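Local coordinates for protein aminotransferase (Bacillus subtilis, PDB 6L1O) that is a pyridoxal-phosphate-dependent aminotransferase whose gene belongs to the operon for biosynthesis of the dipeptide antibiotic bacilysin, at residues B[72-77]-B[279-284]; B[112-117]-B[168-173]; B[341-346]-B[385-390]; B[336-341]-B[355-360]. All coordinates share one frame; numbering follows the deposited sequence.

Interaction 1. Residues B[72-77]-B[279-284]; sequences YPFLKE and AASAAL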
loop_
_atom_site.group_PDB
_atom_site.type_symbol
_atom_site.label_atom_id
_atom_site.label_comp_id
_atom_site.label_asym_id
_atom_site.label_seq_id
_atom_site.Cartn_x
_atom_site.Cartn_y
_atom_site.Cartn_z
ATOM N N TYR B 72 5.210 6.138 13.075
ATOM C CA TYR B 72 5.787 6.903 14.146
ATOM C C TYR B 72 4.915 6.894 15.417
ATOM O O TYR B 72 3.712 7.046 15.362
ATOM C CB TYR B 72 6.093 8.308 13.686
ATOM C CG TYR B 72 7.352 8.435 12.890
ATOM C CD1 TYR B 72 8.609 8.397 13.523
ATOM C CD2 TYR B 72 7.323 8.606 11.538
ATOM C CE1 TYR B 72 9.791 8.480 12.794
ATOM C CE2 TYR B 72 8.477 8.705 10.804
ATOM C CZ TYR B 72 9.712 8.672 11.430
ATOM O OH TYR B 72 10.839 8.799 10.705
ATOM N N PRO B 73 5.535 6.733 16.592
ATOM C CA PRO B 73 4.750 6.760 17.837
ATOM C C PRO B 73 3.903 8.035 18.018
ATOM O O PRO B 73 2.836 7.932 18.592
ATOM C CB PRO B 73 5.836 6.664 18.946
ATOM C CG PRO B 73 6.943 5.917 18.298
ATOM C CD PRO B 73 6.969 6.420 16.857
ATOM N N PHE B 74 4.346 9.176 17.496
ATOM C CA PHE B 74 3.607 10.429 17.696
ATOM C C PHE B 74 2.210 10.351 17.023
ATOM O O PHE B 74 1.289 10.928 17.487
ATOM C CB PHE B 74 4.369 11.690 17.224
ATOM C CG PHE B 74 4.581 11.787 15.708
ATOM C CD1 PHE B 74 3.541 12.200 14.854
ATOM C CD2 PHE B 74 5.833 11.539 15.137
ATOM C CE1 PHE B 74 3.720 12.277 13.514
ATOM C CE2 PHE B 74 6.037 11.612 13.771
ATOM C CZ PHE B 74 4.977 11.996 12.957
ATOM N N LEU B 75 2.106 9.614 15.937
ATOM C CA LEU B 75 0.796 9.459 15.267
ATOM C C LEU B 75 -0.110 8.496 16.020
ATOM O O LEU B 75 -1.299 8.736 16.189
ATOM C CB LEU B 75 0.993 9.018 13.797
ATOM C CG LEU B 75 -0.281 8.712 13.032
ATOM C CD1 LEU B 75 -1.263 9.867 13.185
ATOM C CD2 LEU B 75 0.012 8.428 11.547
ATOM N N LYS B 76 0.459 7.405 16.517
ATOM C CA LYS B 76 -0.321 6.446 17.293
ATOM C C LYS B 76 -0.844 7.081 18.598
ATOM O O LYS B 76 -1.944 6.812 19.035
ATOM C CB LYS B 76 0.532 5.217 17.539
ATOM C CG LYS B 76 0.879 4.461 16.254
ATOM C CD LYS B 76 1.797 3.300 16.636
ATOM C CE LYS B 76 1.947 2.352 15.506
ATOM N NZ LYS B 76 2.935 1.331 15.897
ATOM N N GLU B 77 -0.047 7.942 19.202
ATOM C CA GLU B 77 -0.472 8.745 20.332
ATOM C C GLU B 77 -1.599 9.723 19.943
ATOM O O GLU B 77 -2.554 9.890 20.683
ATOM C CB GLU B 77 0.720 9.490 20.956
ATOM C CG GLU B 77 1.718 8.573 21.640
ATOM C CD GLU B 77 3.200 9.003 21.554
ATOM O OE1 GLU B 77 3.517 10.217 21.420
ATOM O OE2 GLU B 77 4.100 8.119 21.622
ATOM N N ALA B 279 0.870 15.333 9.044
ATOM C CA ALA B 279 -0.415 15.927 8.630
ATOM C C ALA B 279 -1.575 15.200 9.272
ATOM O O ALA B 279 -2.570 15.818 9.698
ATOM C CB ALA B 279 -0.525 15.908 7.110
ATOM N N ALA B 280 -1.484 13.877 9.349
ATOM C CA ALA B 280 -2.539 13.079 9.956
ATOM C C ALA B 280 -2.695 13.424 11.431
ATOM O O ALA B 280 -3.814 13.551 11.973
ATOM C CB ALA B 280 -2.270 11.603 9.789
ATOM N N SER B 281 -1.572 13.677 12.080
ATOM C CA SER B 281 -1.587 14.010 13.463
ATOM C C SER B 281 -2.178 15.428 13.683
ATOM O O SER B 281 -2.877 15.642 14.657
ATOM C CB SER B 281 -0.162 13.908 14.037
ATOM O OG SER B 281 -0.194 14.456 15.298
ATOM N N ALA B 282 -1.929 16.339 12.749
ATOM C CA ALA B 282 -2.466 17.696 12.830
ATOM C C ALA B 282 -3.972 17.630 12.538
ATOM O O ALA B 282 -4.716 18.363 13.109
ATOM C CB ALA B 282 -1.771 18.636 11.871
ATOM N N ALA B 283 -4.404 16.679 11.692
ATOM C CA ALA B 283 -5.839 16.470 11.470
ATOM C C ALA B 283 -6.565 16.050 12.722
ATOM O O ALA B 283 -7.567 16.639 13.118
ATOM C CB ALA B 283 -6.092 15.510 10.318
ATOM N N LEU B 284 -5.997 15.079 13.416
ATOM C CA LEU B 284 -6.618 14.513 14.561
ATOM C C LEU B 284 -6.603 15.485 15.741
ATOM O O LEU B 284 -7.523 15.508 16.554
ATOM C CB LEU B 284 -5.892 13.235 14.986
ATOM C CG LEU B 284 -5.901 12.080 13.985
ATOM C CD1 LEU B 284 -5.067 10.907 14.513
ATOM C CD2 LEU B 284 -7.339 11.704 13.638
#

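Interaction 2. Residues B[112-117]-B[168-173]; sequences QCLLNP and AKLMFL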
loop_
_atom_site.group_PDB
_atom_site.type_symbol
_atom_site.label_atom_id
_atom_site.label_comp_id
_atom_site.label_asym_id
_atom_site.label_seq_id
_atom_site.Cartn_x
_atom_site.Cartn_y
_atom_site.Cartn_z
ATOM N N GLN B 112 -6.744 -10.582 4.670
ATOM C CA GLN B 112 -5.630 -11.496 4.547
ATOM C C GLN B 112 -5.166 -12.027 5.900
ATOM O O GLN B 112 -4.744 -13.205 6.016
ATOM C CB GLN B 112 -4.446 -10.855 3.790
ATOM C CG GLN B 112 -4.736 -10.597 2.311
ATOM C CD GLN B 112 -4.641 -11.893 1.500
ATOM O OE1 GLN B 112 -3.722 -12.695 1.718
ATOM N NE2 GLN B 112 -5.536 -12.079 0.567
ATOM N N CYS B 113 -5.228 -11.189 6.920
ATOM C CA CYS B 113 -4.858 -11.579 8.293
ATOM C C CYS B 113 -5.862 -12.469 9.024
ATOM O O CYS B 113 -5.478 -13.201 9.941
ATOM C CB CYS B 113 -4.636 -10.370 9.166
ATOM S SG CYS B 113 -3.175 -9.476 8.760
ATOM N N LEU B 114 -7.127 -12.394 8.637
ATOM C CA LEU B 114 -8.182 -13.010 9.431
ATOM C C LEU B 114 -8.989 -14.095 8.732
ATOM O O LEU B 114 -9.811 -14.717 9.381
ATOM C CB LEU B 114 -9.108 -11.912 9.982
ATOM C CG LEU B 114 -8.431 -10.831 10.850
ATOM C CD1 LEU B 114 -9.395 -9.757 11.296
ATOM C CD2 LEU B 114 -7.839 -11.441 12.125
ATOM N N LEU B 115 -8.809 -14.258 7.414
ATOM C CA LEU B 115 -9.567 -15.214 6.641
ATOM C C LEU B 115 -8.662 -16.223 5.957
ATOM O O LEU B 115 -7.670 -15.852 5.312
ATOM C CB LEU B 115 -10.439 -14.517 5.588
ATOM C CG LEU B 115 -11.787 -13.927 5.895
ATOM C CD1 LEU B 115 -12.338 -13.149 4.687
ATOM C CD2 LEU B 115 -12.818 -14.989 6.300
ATOM N N ASN B 116 -9.011 -17.499 6.095
ATOM C CA ASN B 116 -8.342 -18.587 5.342
ATOM C C ASN B 116 -9.156 -18.994 4.166
ATOM O O ASN B 116 -10.363 -18.803 4.153
ATOM C CB ASN B 116 -8.163 -19.835 6.235
ATOM C CG ASN B 116 -7.130 -19.642 7.289
ATOM O OD1 ASN B 116 -6.050 -19.116 7.004
ATOM N ND2 ASN B 116 -7.409 -20.106 8.518
ATOM N N PRO B 117 -8.514 -19.520 3.145
ATOM C CA PRO B 117 -9.248 -19.989 1.996
ATOM C C PRO B 117 -10.301 -20.917 2.549
ATOM O O PRO B 117 -10.075 -21.626 3.486
ATOM C CB PRO B 117 -8.180 -20.729 1.202
ATOM C CG PRO B 117 -6.988 -19.939 1.481
ATOM C CD PRO B 117 -7.087 -19.707 2.947
ATOM N N ALA B 168 -17.845 -19.439 9.612
ATOM C CA ALA B 168 -17.838 -17.954 9.649
ATOM C C ALA B 168 -16.739 -17.415 10.542
ATOM O O ALA B 168 -16.756 -17.570 11.724
ATOM C CB ALA B 168 -19.180 -17.416 10.070
ATOM N N LYS B 169 -15.743 -16.774 9.935
ATOM C CA LYS B 169 -14.596 -16.254 10.701
ATOM C C LYS B 169 -14.457 -14.746 10.742
ATOM O O LYS B 169 -13.721 -14.219 11.566
ATOM C CB LYS B 169 -13.335 -16.878 10.197
ATOM C CG LYS B 169 -13.283 -18.387 10.353
ATOM C CD LYS B 169 -13.497 -18.897 11.792
ATOM C CE LYS B 169 -12.365 -18.457 12.745
ATOM N NZ LYS B 169 -12.858 -18.193 14.151
ATOM N N LEU B 170 -15.232 -14.053 9.921
ATOM C CA LEU B 170 -15.159 -12.604 9.853
ATOM C C LEU B 170 -16.494 -12.032 9.448
ATOM O O LEU B 170 -17.176 -12.574 8.590
ATOM C CB LEU B 170 -14.106 -12.187 8.868
ATOM C CG LEU B 170 -13.833 -10.660 8.825
ATOM C CD1 LEU B 170 -12.383 -10.322 9.065
ATOM C CD2 LEU B 170 -14.288 -10.113 7.521
ATOM N N MET B 171 -16.853 -10.928 10.084
ATOM C CA MET B 171 -17.993 -10.169 9.723
ATOM C C MET B 171 -17.631 -8.678 9.493
ATOM O O MET B 171 -16.929 -8.111 10.275
ATOM C CB MET B 171 -19.012 -10.249 10.866
ATOM C CG MET B 171 -20.250 -9.342 10.624
ATOM S SD MET B 171 -21.514 -9.479 11.890
ATOM C CE MET B 171 -20.812 -8.810 13.311
ATOM N N PHE B 172 -18.218 -8.085 8.471
ATOM C CA PHE B 172 -18.193 -6.617 8.251
ATOM C C PHE B 172 -19.463 -5.929 8.676
ATOM O O PHE B 172 -20.573 -6.383 8.359
ATOM C CB PHE B 172 -17.967 -6.315 6.755
ATOM C CG PHE B 172 -16.574 -6.601 6.284
ATOM C CD1 PHE B 172 -15.497 -5.911 6.819
ATOM C CD2 PHE B 172 -16.354 -7.508 5.272
ATOM C CE1 PHE B 172 -14.187 -6.179 6.390
ATOM C CE2 PHE B 172 -15.069 -7.755 4.807
ATOM C CZ PHE B 172 -13.998 -7.083 5.351
ATOM N N LEU B 173 -19.325 -4.791 9.354
ATOM C CA LEU B 173 -20.416 -3.909 9.579
ATOM C C LEU B 173 -19.954 -2.467 9.236
ATOM O O LEU B 173 -18.792 -2.158 9.365
ATOM C CB LEU B 173 -20.857 -3.997 11.049
ATOM C CG LEU B 173 -21.340 -5.360 11.554
ATOM C CD1 LEU B 173 -21.449 -5.311 13.079
ATOM C CD2 LEU B 173 -22.637 -5.718 10.907
#

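Interaction 3. Residues B[341-346]-B[385-390]; sequences SDYLLE and QKLNLP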
loop_
_atom_site.group_PDB
_atom_site.type_symbol
_atom_site.label_atom_id
_atom_site.label_comp_id
_atom_site.label_asym_id
_atom_site.label_seq_id
_atom_site.Cartn_x
_atom_site.Cartn_y
_atom_site.Cartn_z
ATOM N N SER B 341 -30.784 4.118 -13.596
ATOM C CA SER B 341 -29.527 4.901 -13.662
ATOM C C SER B 341 -29.061 5.046 -15.091
ATOM O O SER B 341 -28.605 6.092 -15.509
ATOM C CB SER B 341 -28.441 4.368 -12.741
ATOM O OG SER B 341 -28.000 3.049 -13.066
ATOM N N ASP B 342 -29.219 4.021 -15.890
ATOM C CA ASP B 342 -28.901 4.136 -17.333
ATOM C C ASP B 342 -29.820 5.141 -18.075
ATOM O O ASP B 342 -29.351 5.920 -18.920
ATOM C CB ASP B 342 -28.964 2.769 -18.014
ATOM C CG ASP B 342 -27.687 1.932 -17.808
ATOM O OD1 ASP B 342 -26.622 2.481 -17.475
ATOM O OD2 ASP B 342 -27.740 0.686 -17.997
ATOM N N TYR B 343 -31.109 5.130 -17.739
ATOM C CA TYR B 343 -32.082 6.055 -18.316
ATOM C C TYR B 343 -31.769 7.523 -17.946
ATOM O O TYR B 343 -31.888 8.431 -18.806
ATOM C CB TYR B 343 -33.484 5.689 -17.882
ATOM C CG TYR B 343 -34.567 6.493 -18.592
ATOM C CD1 TYR B 343 -35.202 5.991 -19.755
ATOM C CD2 TYR B 343 -34.987 7.739 -18.091
ATOM C CE1 TYR B 343 -36.196 6.726 -20.404
ATOM C CE2 TYR B 343 -35.967 8.478 -18.752
ATOM C CZ TYR B 343 -36.567 7.972 -19.900
ATOM O OH TYR B 343 -37.544 8.735 -20.517
ATOM N N LEU B 344 -31.314 7.746 -16.710
ATOM C CA LEU B 344 -30.985 9.104 -16.259
ATOM C C LEU B 344 -29.709 9.577 -16.881
ATOM O O LEU B 344 -29.583 10.768 -17.171
ATOM C CB LEU B 344 -30.858 9.195 -14.737
ATOM C CG LEU B 344 -32.067 9.051 -13.872
ATOM C CD1 LEU B 344 -31.669 9.282 -12.423
ATOM C CD2 LEU B 344 -33.236 9.917 -14.279
ATOM N N LEU B 345 -28.733 8.654 -17.076
ATOM C CA LEU B 345 -27.518 8.979 -17.739
ATOM C C LEU B 345 -27.755 9.321 -19.234
ATOM O O LEU B 345 -27.273 10.315 -19.724
ATOM C CB LEU B 345 -26.503 7.844 -17.615
ATOM C CG LEU B 345 -25.160 8.028 -18.334
ATOM C CD1 LEU B 345 -24.494 9.361 -17.980
ATOM C CD2 LEU B 345 -24.245 6.851 -18.060
ATOM N N GLU B 346 -28.545 8.500 -19.924
ATOM C CA GLU B 346 -28.763 8.699 -21.342
ATOM C C GLU B 346 -29.606 9.947 -21.640
ATOM O O GLU B 346 -29.312 10.723 -22.567
ATOM C CB GLU B 346 -29.407 7.443 -21.899
ATOM C CG GLU B 346 -29.494 7.377 -23.408
ATOM C CD GLU B 346 -29.850 5.978 -23.900
ATOM O OE1 GLU B 346 -29.033 5.035 -23.707
ATOM O OE2 GLU B 346 -30.948 5.815 -24.476
ATOM N N GLN B 385 -36.242 16.998 -14.395
ATOM C CA GLN B 385 -37.581 17.513 -14.563
ATOM C C GLN B 385 -38.102 17.380 -16.003
ATOM O O GLN B 385 -39.255 17.053 -16.199
ATOM C CB GLN B 385 -37.652 18.963 -14.153
ATOM C CG GLN B 385 -39.062 19.389 -13.823
ATOM C CD GLN B 385 -39.076 20.835 -13.372
ATOM O OE1 GLN B 385 -38.477 21.690 -14.029
ATOM N NE2 GLN B 385 -39.717 21.110 -12.239
ATOM N N LYS B 386 -37.230 17.603 -16.980
ATOM C CA LYS B 386 -37.603 17.509 -18.379
ATOM C C LYS B 386 -38.061 16.099 -18.762
ATOM O O LYS B 386 -38.814 15.946 -19.713
ATOM C CB LYS B 386 -36.448 17.974 -19.270
ATOM C CG LYS B 386 -36.131 19.455 -19.106
ATOM C CD LYS B 386 -34.954 19.907 -19.947
ATOM C CE LYS B 386 -33.657 19.313 -19.411
ATOM N NZ LYS B 386 -32.439 19.875 -20.042
ATOM N N LEU B 387 -37.613 15.078 -18.026
ATOM C CA LEU B 387 -37.929 13.675 -18.348
ATOM C C LEU B 387 -39.362 13.302 -18.052
ATOM O O LEU B 387 -39.881 12.337 -18.605
ATOM C CB LEU B 387 -36.992 12.728 -17.590
ATOM C CG LEU B 387 -35.495 12.907 -17.817
ATOM C CD1 LEU B 387 -34.732 11.749 -17.194
ATOM C CD2 LEU B 387 -35.213 12.968 -19.291
ATOM N N ASN B 388 -39.966 14.019 -17.126
ATOM C CA ASN B 388 -41.350 13.793 -16.722
ATOM C C ASN B 388 -41.602 12.368 -16.181
ATOM O O ASN B 388 -42.611 11.746 -16.476
ATOM C CB ASN B 388 -42.273 14.110 -17.903
ATOM C CG ASN B 388 -43.718 14.238 -17.483
ATOM O OD1 ASN B 388 -44.541 13.327 -17.698
ATOM N ND2 ASN B 388 -44.042 15.362 -16.870
ATOM N N LEU B 389 -40.659 11.841 -15.425
ATOM C CA LEU B 389 -40.815 10.521 -14.823
ATOM C C LEU B 389 -41.866 10.497 -13.707
ATOM O O LEU B 389 -42.005 11.479 -12.963
ATOM C CB LEU B 389 -39.481 10.025 -14.274
ATOM C CG LEU B 389 -38.363 9.892 -15.300
ATOM C CD1 LEU B 389 -37.112 9.383 -14.612
ATOM C CD2 LEU B 389 -38.750 8.959 -16.420
ATOM N N PRO B 390 -42.599 9.369 -13.563
ATOM C CA PRO B 390 -43.644 9.246 -12.536
ATOM C C PRO B 390 -43.105 8.955 -11.147
ATOM O O PRO B 390 -43.517 7.968 -10.524
ATOM C CB PRO B 390 -44.495 8.050 -13.044
ATOM C CG PRO B 390 -43.513 7.205 -13.773
ATOM C CD PRO B 390 -42.543 8.167 -14.429
#

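Interaction 4. Residues B[336-341]-B[355-360]; sequences TSHQFS and GEIFGS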
loop_
_atom_site.group_PDB
_atom_site.type_symbol
_atom_site.label_atom_id
_atom_site.label_comp_id
_atom_site.label_asym_id
_atom_site.label_seq_id
_atom_site.Cartn_x
_atom_site.Cartn_y
_atom_site.Cartn_z
ATOM N N THR B 336 -35.395 -2.373 -12.472
ATOM C CA THR B 336 -34.166 -2.381 -11.698
ATOM C C THR B 336 -33.442 -1.049 -11.680
ATOM O O THR B 336 -33.665 -0.217 -12.520
ATOM C CB THR B 336 -33.146 -3.399 -12.187
ATOM O OG1 THR B 336 -32.587 -2.940 -13.423
ATOM C CG2 THR B 336 -33.766 -4.803 -12.303
ATOM N N SER B 337 -32.495 -0.932 -10.748
ATOM C CA SER B 337 -31.740 0.292 -10.554
ATOM C C SER B 337 -30.828 0.576 -11.699
ATOM O O SER B 337 -30.641 1.747 -12.049
ATOM C CB SER B 337 -30.982 0.220 -9.212
ATOM O OG SER B 337 -30.017 -0.841 -9.242
ATOM N N HIS B 338 -30.241 -0.464 -12.303
ATOM C CA HIS B 338 -29.314 -0.280 -13.433
ATOM C C HIS B 338 -30.056 0.309 -14.632
ATOM O O HIS B 338 -29.495 1.101 -15.352
ATOM C CB HIS B 338 -28.597 -1.575 -13.853
ATOM C CG HIS B 338 -27.228 -1.750 -13.259
ATOM N ND1 HIS B 338 -26.915 -2.785 -12.390
ATOM C CD2 HIS B 338 -26.085 -1.031 -13.402
ATOM C CE1 HIS B 338 -25.639 -2.700 -12.034
ATOM N NE2 HIS B 338 -25.118 -1.633 -12.617
ATOM N N GLN B 339 -31.315 -0.084 -14.801
ATOM C CA GLN B 339 -32.170 0.404 -15.892
ATOM C C GLN B 339 -32.516 1.930 -15.667
ATOM O O GLN B 339 -32.475 2.764 -16.599
ATOM C CB GLN B 339 -33.434 -0.455 -15.892
ATOM C CG GLN B 339 -34.457 -0.131 -16.921
ATOM C CD GLN B 339 -35.641 -1.076 -16.825
ATOM O OE1 GLN B 339 -35.529 -2.188 -16.243
ATOM N NE2 GLN B 339 -36.793 -0.658 -17.412
ATOM N N PHE B 340 -32.867 2.259 -14.438
ATOM C CA PHE B 340 -33.152 3.666 -14.060
ATOM C C PHE B 340 -31.910 4.569 -14.147
ATOM O O PHE B 340 -31.986 5.649 -14.755
ATOM C CB PHE B 340 -33.727 3.728 -12.671
ATOM C CG PHE B 340 -34.062 5.125 -12.210
ATOM C CD1 PHE B 340 -34.968 5.899 -12.920
ATOM C CD2 PHE B 340 -33.492 5.636 -11.069
ATOM C CE1 PHE B 340 -35.268 7.179 -12.492
ATOM C CE2 PHE B 340 -33.794 6.901 -10.619
ATOM C CZ PHE B 340 -34.689 7.674 -11.339
ATOM N N SER B 341 -30.784 4.118 -13.596
ATOM C CA SER B 341 -29.527 4.901 -13.662
ATOM C C SER B 341 -29.061 5.046 -15.091
ATOM O O SER B 341 -28.605 6.092 -15.509
ATOM C CB SER B 341 -28.441 4.368 -12.741
ATOM O OG SER B 341 -28.000 3.049 -13.066
ATOM N N GLY B 355 -28.358 1.021 -7.092
ATOM C CA GLY B 355 -28.307 0.381 -5.813
ATOM C C GLY B 355 -27.813 -1.050 -5.873
ATOM O O GLY B 355 -27.265 -1.560 -4.933
ATOM N N GLU B 356 -28.005 -1.693 -6.994
ATOM C CA GLU B 356 -27.586 -3.094 -7.101
ATOM C C GLU B 356 -26.096 -3.299 -7.165
ATOM O O GLU B 356 -25.615 -4.394 -6.934
ATOM C CB GLU B 356 -28.312 -3.814 -8.220
ATOM C CG GLU B 356 -28.119 -3.275 -9.590
ATOM C CD GLU B 356 -29.265 -3.766 -10.503
ATOM O OE1 GLU B 356 -29.182 -4.929 -10.983
ATOM O OE2 GLU B 356 -30.257 -3.022 -10.696
ATOM N N ILE B 357 -25.310 -2.238 -7.343
ATOM C CA ILE B 357 -23.906 -2.467 -7.212
ATOM C C ILE B 357 -23.512 -2.767 -5.763
ATOM O O ILE B 357 -22.444 -3.347 -5.505
ATOM C CB ILE B 357 -23.014 -1.358 -7.804
ATOM C CG1 ILE B 357 -22.972 -0.168 -6.940
ATOM C CG2 ILE B 357 -23.416 -1.020 -9.227
ATOM C CD1 ILE B 357 -21.661 0.006 -6.279
ATOM N N PHE B 358 -24.392 -2.421 -4.824
ATOM C CA PHE B 358 -24.197 -2.764 -3.410
ATOM C C PHE B 358 -24.777 -4.134 -3.022
ATOM O O PHE B 358 -24.679 -4.532 -1.872
ATOM C CB PHE B 358 -24.812 -1.666 -2.549
ATOM C CG PHE B 358 -24.294 -0.292 -2.872
ATOM C CD1 PHE B 358 -23.089 0.135 -2.360
ATOM C CD2 PHE B 358 -25.006 0.552 -3.718
ATOM C CE1 PHE B 358 -22.587 1.375 -2.700
ATOM C CE2 PHE B 358 -24.521 1.794 -4.050
ATOM C CZ PHE B 358 -23.292 2.187 -3.551
ATOM N N GLY B 359 -25.420 -4.815 -3.968
ATOM C CA GLY B 359 -25.977 -6.156 -3.721
ATOM C C GLY B 359 -27.436 -6.192 -4.127
ATOM O O GLY B 359 -28.070 -5.173 -4.410
ATOM N N SER B 360 -27.998 -7.389 -4.121
ATOM C CA SER B 360 -29.382 -7.594 -4.609
ATOM C C SER B 360 -30.433 -6.793 -3.834
ATOM O O SER B 360 -31.461 -6.405 -4.382
ATOM C CB SER B 360 -29.716 -9.097 -4.560
ATOM O OG SER B 360 -29.622 -9.556 -3.258
#

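Interaction 1. Residues B[72-77]-B[279-284]
Leu75 reaches across from helix 73-87 to the alanine- and serine-lined side of helix 274-285. Its CD1 does all the close touching. It meets Ala280 CB at 3.9 Å and Leu284 CD1 at 4.2 Å, and lies 4.0 Å from Ser281 N. At chi1 175° its CG sits beside the carbonyl carbon, which swings the branch end toward the other helix. This is the tight, buried part of the contact. Because Ala280 and Ser281 are small, Leu75 CD1 can come close to the backbone of helix 274-285. The other part is looser and partly open to solvent. There Phe74 turns the edge of its ring to Ser281, with CD1 4.2 Å from Ser281 CB. No hydrogen bond joins the two segments. The helix pieces run nearly parallel, their axes 9.2 Å apart and at 20° to each other. Just before the first helix, the N-H of Tyr72, at the N-cap position, donates a hydrogen bond to Gln277 OE1. The Ala280 side chain, about 12 Å from the pyridoxal phosphate, also packs on Phe237, next to cofactor-binding Ser236 and Ser238. The arrangement is a near-parallel helix pair behind the cofactor site of an aminotransferase.

Interaction 2. Residues B[112-117]-B[168-173]
Lys169 lays its CB against Leu114 and Leu115, while its far end turns to Asn200, where NZ hydrogen-bonds to the carbonyl O. The aliphatic base of the lysine is thus what takes part here. Its CB lies 4.2 Å from Leu114 O and 4.4 Å from Leu115 CD2. No hydrogen bond crosses the contact, and the rest is apolar. Leu170 carries it. Its CG is anti to the backbone N (chi1 -174°), and CD1 reaches Leu114, 3.8 Å from Leu114 CB. At its root, Leu170 CB meets Leu115 CD2 at 4.0 Å. Both leucines of the first segment cross Leu170 at about a right angle. Leu115 meets it at CB, Leu114 at CD1. The other methyl, Leu170 CD2, sits 3.6 Å above one face of the Phe172 ring, offset toward the rim. Leu115 is the first residue to leave the helical path, and it also packs on Ala121. The second subunit comes close as well, where its Asp7 N bonds to Asn116 OD1. The end of helix 103-114 thereby covers strand 168-174 of the mixed, mainly parallel central sheet, the alpha/beta layering of the large domain in fold-type I aminotransferases.

Interaction 3. Residues B[341-346]-B[385-390]
Leu387 CD1 and Leu389 CD2 come to the CE2 corner of the Tyr343 ring from opposite sides of its plane, both obliquely. These aromatic contacts centre on CE2, which is 3.7 Å from Leu389 CD2 and 3.8 Å from Leu387 CD1. The tyrosine and the leucines run alongside each other in opposite senses. With chi1 at -172°, the Tyr343 ring extends opposite its own N, and this carries it out toward the C-terminal segment.

The purely aliphatic contacts come from Leu344. Its CD2 touches Leu387 CD1 at 3.8 Å and Leu389 CD1 at 3.9 Å. Leu387 CD1 is therefore shared, lying against both the tyrosine ring and the Leu344 methyl. Here helix 337-348, part of the C-terminal small domain of the aminotransferase fold, is covered by the chain that follows helix 374-385.

Backbone shape sets the leucine pair. A type I turn runs from Gln385 to Asn388, and Asn388 has a positive phi of 59°. Leu387 and Leu389 both start toward the helix, whereas Asn388 points away from it.

Polar bonds play no part between the segments. Around them, the Tyr343 ring also stacks on His347 and meets Phe334 edge-to-face. Gln385 NE2 bonds to Glu312 OE1, which ties the start of the turn to helix 289-313.

Interaction 4. Residues B[336-341]-B[355-360]
Glu356 OE2 is gripped by two donors at the start of helix 337-348. Ser337 OG donates to it at 2.6 Å and meets its anti lone pair, on the side away from OE1. His338 N donates at 3.0 Å in a fairly straight bond, and comes from above the carboxylate plane, 49° out of it. Ser337 OG in turn accepts from Glu356 N at 3.1 Å. The serine hydroxyl therefore bridges the backbone and the carboxylate of the same residue. CG of Glu356 lies between its own backbone N and carbonyl carbon (chi1 61°), and the extended chain beyond carries the carboxylate to the helix start. The helix start, with its N-H groups pointing at the carboxylate, would probably stabilise its negative charge. Thr336, at the N-cap position, adds a weak capping bond from Gln339 N to its OG1. Its CB also rests 3.3 Å from Glu356 OE2.

Further out, the His338 ring packs obliquely against Glu356 CG, its plane 58° from that of the carboxylate. Glu356 OE1 lies at the ring edge, but it makes no hydrogen bond with ND1. His338 NE2 comes within 3.8 Å of Ile357 CG2. Ile357 CD1 turns back over the Phe358 ring, 3.8 Å above its centre.

Ile357 also packs on Pro129, next to the cofactor-binding Tyr128. Gly355 bonds through its backbone to His365, Ser337 and His338 lean on Pro354, and Phe340 touches Val366. The helix start is so joined to the 3-10 segment and loop that lead from strand 353-354 to strand 365-369.

In the fold
Interactions 1 and 2 come first along the chain, the segments of interaction 2 falling between those of interaction 1. Their centres are 28 Å apart. Interaction 2 belongs to the central mixed sheet. Interaction 1 joins two helices on the far side of the chain's centre from interactions 3 and 4. These last two follow in sequence, with alternating segments. They share Ser341 and helix 337-348, their centres are 15 Å apart, and they touch where Leu389 CD1 lies 3.6 Å from Phe340 CE1. One helix is thus fixed at its start by interaction 4 and farther along by interaction 3. Interactions 1, 2 and 4 each have a side chain about 10 to 13 Å from the bound pyridoxal phosphate, whereas interaction 3 lies away from it.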